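Local coordinates for fiber protein (Snake adenovirus 1, PDB 4D0U) that probably forms, as a homotrimer, the spikes at the capsid vertices, whose head domain, this fragment, probably attaches the virion to a host-cell receptor, at residues Pro84-Thr98 with Ile115-Ile127. The protein carries 2 engineered substitutions. Residues are numbered along the deposited sequence; the frame is centred on the assembly and turned at random. Where two conformers were deposited one is given.
Sequences PFKAPASAELSSFLT and IVSVDEGIMTMEI. Engineered in segment 115-127: Met-123 (natural residue Leu), Met-125 (natural residue Leu).
The carbonyl oxygen of Gly-121 accepts from the amide of Ala-89, whose N lies 2.8 Å from Gly-121 O on an almost straight bond (178°), while the CA-H of Pro-88 adds a weaker, more bent contact. This bond lies just past the end of strand 85-88, an outermost strand of its antiparallel sheet in this chain, and ties it to a beta hairpin in the fibre head: strand 85-88 flanks strand 122-127, which pairs with strand 115-119 through a type I' turn from Asp-119 to Ile-122. Paired amide–carbonyl bonds link Phe-85 with Met-125 and Ala-87 with Met-123, the shorter of the latter running from Met-123 N to Ala-87 O at 2.8 Å. On the more open face, Lys-86 and Thr-124 lie alongside each other, and the bends of the lysine at chi3 and chi4 bring NZ to a water shared with Thr-124 OG1.

The opposite face is buried against strand 55-65, where Phe-56 meets the Phe-85 ring. Met-123 and Met-125, both engineered in place of natural leucines, are present as selenomethionine. The selenium of Met-123 sits at the edge of the Phe-85 ring, 4.1 Å from its CD2, a Met-aromatic contact. A bend at chi3 (-73°) turns the Met-123 methyl away from the extended chain, and CE meets Leu-97 CD1 at 3.7 Å.

Helix 91-98 packs beside the hairpin, capped by Ser-90 OG, which accepts from Leu-93 N. Leu-97 crosses Val-118 at about a right angle: Leu-97 CB rests on Val-118 CG1 at 3.7 Å, while Leu-97 CD2 reaches Val-116 CG1. Val-118 CG2 faces Ser-94 OG, a hydroxyl that donates to Ser-90 O from above the carbonyl plane, across from the Ser-94 amide. At the helix end, a water donates to Val-118 O and bonds Thr-98 OG1 at 2.8 Å.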
loop_
_atom_site.group_PDB
_atom_site.type_symbol
_atom_site.label_atom_id
_atom_site.label_comp_id
_atom_site.label_asym_id
_atom_site.label_seq_id
_atom_site.Cartn_x
_atom_site.Cartn_y
_atom_site.Cartn_z
ATOM N N PRO A 84 9.330 -19.670 -6.659
ATOM C CA PRO A 84 10.075 -18.760 -5.800
ATOM C C PRO A 84 11.158 -18.007 -6.553
ATOM O O PRO A 84 11.806 -18.555 -7.470
ATOM C CB PRO A 84 10.710 -19.699 -4.756
ATOM C CG PRO A 84 9.720 -20.814 -4.674
ATOM C CD PRO A 84 9.267 -21.036 -6.087
ATOM N N PHE A 85 11.312 -16.739 -6.187
ATOM C CA PHE A 85 12.335 -15.882 -6.734
ATOM C C PHE A 85 13.517 -15.942 -5.782
ATOM O O PHE A 85 13.384 -15.634 -4.595
ATOM C CB PHE A 85 11.803 -14.442 -6.760
ATOM C CG PHE A 85 12.806 -13.421 -7.225
ATOM C CD1 PHE A 85 13.124 -13.317 -8.582
ATOM C CD2 PHE A 85 13.444 -12.570 -6.297
ATOM C CE1 PHE A 85 14.038 -12.374 -9.030
ATOM C CE2 PHE A 85 14.368 -11.630 -6.749
ATOM C CZ PHE A 85 14.657 -11.537 -8.118
ATOM N N LYS A 86 14.682 -16.304 -6.320
ATOM C CA LYS A 86 15.917 -16.368 -5.511
ATOM C C LYS A 86 16.997 -15.523 -6.166
ATOM O O LYS A 86 17.223 -15.629 -7.372
ATOM C CB LYS A 86 16.399 -17.814 -5.343
ATOM C CG LYS A 86 15.427 -18.687 -4.549
ATOM C CD LYS A 86 15.918 -20.120 -4.418
ATOM C CE LYS A 86 14.791 -21.099 -4.761
ATOM N NZ LYS A 86 14.050 -21.599 -3.557
ATOM N N ALA A 87 17.611 -14.637 -5.384
ATOM C CA ALA A 87 18.608 -13.712 -5.929
ATOM C C ALA A 87 19.480 -13.183 -4.817
ATOM O O ALA A 87 19.019 -13.016 -3.676
ATOM C CB ALA A 87 17.935 -12.550 -6.651
ATOM N N PRO A 88 20.763 -12.925 -5.125
ATOM C CA PRO A 88 21.612 -12.322 -4.100
ATOM C C PRO A 88 21.187 -10.891 -3.792
ATOM O O PRO A 88 20.813 -10.135 -4.690
ATOM C CB PRO A 88 23.015 -12.335 -4.722
ATOM C CG PRO A 88 22.873 -12.753 -6.129
ATOM C CD PRO A 88 21.485 -13.249 -6.376
ATOM N N ALA A 89 21.275 -10.543 -2.516
ATOM C CA ALA A 89 20.955 -9.212 -2.019
ATOM C C ALA A 89 22.181 -8.579 -1.374
ATOM O O ALA A 89 23.046 -9.302 -0.855
ATOM C CB ALA A 89 19.842 -9.337 -0.988
ATOM N N SER A 90 22.244 -7.248 -1.392
ATOM C CA SER A 90 23.308 -6.522 -0.690
ATOM C C SER A 90 23.341 -6.818 0.805
ATOM O O SER A 90 22.349 -7.250 1.395
ATOM C CB SER A 90 23.163 -5.034 -0.913
ATOM O OG SER A 90 22.063 -4.545 -0.173
ATOM N N ALA A 91 24.495 -6.564 1.441
ATOM C CA ALA A 91 24.587 -6.706 2.885
ATOM C C ALA A 91 23.563 -5.820 3.615
ATOM O O ALA A 91 22.955 -6.262 4.589
ATOM C CB ALA A 91 26.002 -6.386 3.366
ATOM N N GLU A 92 23.375 -4.605 3.110
ATOM C CA GLU A 92 22.488 -3.643 3.738
ATOM C C GLU A 92 21.032 -4.116 3.609
ATOM O O GLU A 92 20.283 -4.065 4.595
ATOM C CB GLU A 92 22.644 -2.237 3.154
ATOM C CG GLU A 92 21.916 -1.195 3.988
ATOM C CD GLU A 92 22.290 0.267 3.684
ATOM O OE1 GLU A 92 22.792 0.576 2.569
ATOM O OE2 GLU A 92 22.057 1.123 4.578
ATOM N N LEU A 93 20.649 -4.575 2.420
ATOM C CA LEU A 93 19.272 -5.044 2.256
ATOM C C LEU A 93 19.066 -6.287 3.092
ATOM O O LEU A 93 18.024 -6.457 3.713
ATOM C CB LEU A 93 18.930 -5.312 0.795
ATOM C CG LEU A 93 17.471 -5.783 0.532
ATOM C CD1 LEU A 93 16.418 -4.790 1.038
ATOM C CD2 LEU A 93 17.301 -6.020 -0.964
ATOM N N SER A 94 20.057 -7.174 3.108
ATOM C CA SER A 94 19.928 -8.410 3.863
ATOM C C SER A 94 19.732 -8.136 5.345
ATOM O O SER A 94 18.892 -8.753 5.971
ATOM C CB SER A 94 21.144 -9.324 3.664
ATOM O OG SER A 94 21.303 -9.686 2.308
ATOM N N SER A 95 20.488 -7.183 5.897
ATOM C CA SER A 95 20.311 -6.797 7.292
ATOM C C SER A 95 18.896 -6.277 7.555
ATOM O O SER A 95 18.270 -6.649 8.538
ATOM C CB SER A 95 21.381 -5.786 7.700
ATOM O OG SER A 95 22.656 -6.415 7.626
ATOM N N PHE A 96 18.403 -5.434 6.643
ATOM C CA PHE A 96 17.048 -4.911 6.759
ATOM C C PHE A 96 16.031 -6.063 6.743
ATOM O O PHE A 96 15.104 -6.104 7.569
ATOM C CB PHE A 96 16.772 -3.942 5.619
ATOM C CG PHE A 96 15.411 -3.270 5.696
ATOM C CD1 PHE A 96 14.312 -3.851 5.061
ATOM C CD2 PHE A 96 15.248 -2.042 6.329
ATOM C CE1 PHE A 96 13.071 -3.220 5.100
ATOM C CE2 PHE A 96 14.005 -1.412 6.369
ATOM C CZ PHE A 96 12.916 -2.011 5.752
ATOM N N LEU A 97 16.203 -7.000 5.813
ATOM C CA LEU A 97 15.230 -8.102 5.672
ATOM C C LEU A 97 15.190 -8.999 6.890
ATOM O O LEU A 97 14.146 -9.521 7.275
ATOM C CB LEU A 97 15.532 -8.946 4.425
ATOM C CG LEU A 97 15.317 -8.240 3.093
ATOM C CD1 LEU A 97 15.779 -9.108 1.925
ATOM C CD2 LEU A 97 13.842 -7.836 2.938
ATOM N N THR A 98 16.346 -9.183 7.521
ATOM C CA THR A 98 16.439 -10.048 8.682
ATOM C C THR A 98 15.732 -9.485 9.915
ATOM O O THR A 98 15.249 -10.246 10.753
ATOM C CB THR A 98 17.927 -10.296 8.992
ATOM O OG1 THR A 98 18.455 -11.090 7.933
ATOM C CG2 THR A 98 18.086 -11.056 10.302
ATOM N N ILE A 115 6.095 -14.304 0.303
ATOM C CA ILE A 115 6.829 -14.162 1.564
ATOM C C ILE A 115 8.291 -14.013 1.237
ATOM O O ILE A 115 8.891 -14.894 0.629
ATOM C CB ILE A 115 6.620 -15.358 2.484
ATOM C CG1 ILE A 115 5.167 -15.369 2.949
ATOM C CG2 ILE A 115 7.567 -15.269 3.689
ATOM C CD1 ILE A 115 4.809 -16.482 3.887
ATOM N N VAL A 116 8.852 -12.878 1.648
ATOM C CA VAL A 116 10.256 -12.536 1.359
ATOM C C VAL A 116 11.101 -12.882 2.597
ATOM O O VAL A 116 10.780 -12.451 3.715
ATOM C CB VAL A 116 10.416 -11.039 1.079
ATOM C CG1 VAL A 116 11.895 -10.698 0.885
ATOM C CG2 VAL A 116 9.626 -10.616 -0.157
ATOM N N SER A 117 12.180 -13.638 2.384
ATOM C CA SER A 117 13.147 -13.907 3.451
ATOM C C SER A 117 14.561 -13.820 2.892
ATOM O O SER A 117 14.754 -13.714 1.699
ATOM C CB SER A 117 12.897 -15.278 4.066
ATOM O OG SER A 117 13.123 -16.280 3.111
ATOM N N VAL A 118 15.539 -13.823 3.784
ATOM C CA VAL A 118 16.942 -13.798 3.350
ATOM C C VAL A 118 17.720 -14.807 4.185
ATOM O O VAL A 118 17.392 -15.046 5.325
ATOM C CB VAL A 118 17.566 -12.380 3.405
ATOM C CG1 VAL A 118 17.797 -11.905 4.835
ATOM C CG2 VAL A 118 18.870 -12.310 2.607
ATOM N N ASP A 119 18.695 -15.447 3.554
ATOM C CA ASP A 119 19.562 -16.391 4.239
ATOM C C ASP A 119 20.934 -16.282 3.607
ATOM O O ASP A 119 21.082 -16.497 2.418
ATOM C CB ASP A 119 19.013 -17.806 4.097
ATOM C CG ASP A 119 19.793 -18.826 4.922
ATOM O OD1 ASP A 119 20.485 -18.424 5.881
ATOM O OD2 ASP A 119 19.692 -20.030 4.606
ATOM N N GLU A 120 21.921 -15.933 4.424
ATOM C CA GLU A 120 23.287 -15.714 3.966
ATOM C C GLU A 120 23.351 -14.862 2.705
ATOM O O GLU A 120 24.024 -15.205 1.733
ATOM C CB GLU A 120 23.998 -17.062 3.780
ATOM C CG GLU A 120 24.366 -17.713 5.109
ATOM C CD GLU A 120 24.742 -19.184 4.983
ATOM O OE1 GLU A 120 24.715 -19.741 3.857
ATOM O OE2 GLU A 120 25.065 -19.793 6.031
ATOM N N GLY A 121 22.616 -13.744 2.735
ATOM C CA GLY A 121 22.600 -12.746 1.652
ATOM C C GLY A 121 21.946 -13.199 0.340
ATOM O O GLY A 121 22.125 -12.556 -0.693
ATOM N N ILE A 122 21.196 -14.300 0.394
ATOM C CA ILE A 122 20.348 -14.720 -0.716
ATOM C C ILE A 122 18.880 -14.492 -0.339
ATOM O O ILE A 122 18.402 -15.049 0.645
ATOM C CB ILE A 122 20.562 -16.200 -1.077
ATOM C CG1 ILE A 122 22.047 -16.454 -1.390
ATOM C CG2 ILE A 122 19.688 -16.608 -2.255
ATOM C CD1 ILE A 122 22.598 -15.644 -2.547
HETATM N N MSE A 123 18.186 -13.657 -1.118
HETATM C CA MSE A 123 16.727 -13.495 -0.941
HETATM C C MSE A 123 16.009 -14.687 -1.506
HETATM O O MSE A 123 16.329 -15.125 -2.619
HETATM C CB MSE A 123 16.275 -12.270 -1.731
HETATM C CG MSE A 123 14.731 -12.196 -1.619
HETATM SE SE MSE A 123 13.975 -10.741 -2.682
HETATM C CE MSE A 123 14.553 -9.241 -1.540
ATOM N N THR A 124 15.003 -15.195 -0.791
ATOM C CA THR A 124 13.975 -16.036 -1.421
ATOM C C THR A 124 12.643 -15.370 -1.244
ATOM O O THR A 124 12.309 -14.975 -0.131
ATOM C CB THR A 124 13.927 -17.434 -0.763
ATOM O OG1 THR A 124 15.190 -18.100 -0.987
ATOM C CG2 THR A 124 12.816 -18.340 -1.373
HETATM N N MSE A 125 11.866 -15.262 -2.325
HETATM C CA MSE A 125 10.458 -14.837 -2.193
HETATM C C MSE A 125 9.605 -16.002 -2.666
HETATM O O MSE A 125 9.597 -16.312 -3.865
HETATM C CB MSE A 125 10.144 -13.560 -2.989
HETATM C CG MSE A 125 8.686 -13.199 -2.603
HETATM SE SE MSE A 125 8.112 -11.501 -3.404
HETATM C CE MSE A 125 7.781 -12.282 -5.126
ATOM N N GLU A 126 8.904 -16.658 -1.739
ATOM C CA GLU A 126 7.959 -17.722 -2.104
ATOM C C GLU A 126 6.631 -17.098 -2.451
ATOM O O GLU A 126 6.333 -16.014 -1.973
ATOM C CB GLU A 126 7.817 -18.744 -0.964
ATOM C CG GLU A 126 9.153 -19.440 -0.712
ATOM C CD GLU A 126 9.091 -20.545 0.313
ATOM O OE1 GLU A 126 9.141 -20.252 1.513
ATOM O OE2 GLU A 126 9.078 -21.718 -0.083
ATOM N N ILE A 127 5.871 -17.757 -3.321
ATOM C CA ILE A 127 4.609 -17.180 -3.827
ATOM C C ILE A 127 3.432 -18.139 -3.695
ATOM O O ILE A 127 3.585 -19.366 -3.724
ATOM C CB ILE A 127 4.738 -16.720 -5.295
ATOM C CG1 ILE A 127 5.017 -17.918 -6.238
ATOM C CG2 ILE A 127 5.786 -15.594 -5.394
ATOM C CD1 ILE A 127 5.184 -17.524 -7.700
HETATM O O HOH W 1 15.212 -20.901 -0.965
HETATM O O HOH W 2 14.396 -12.655 6.223
HETATM O O HOH W 3 17.191 -13.631 7.858
#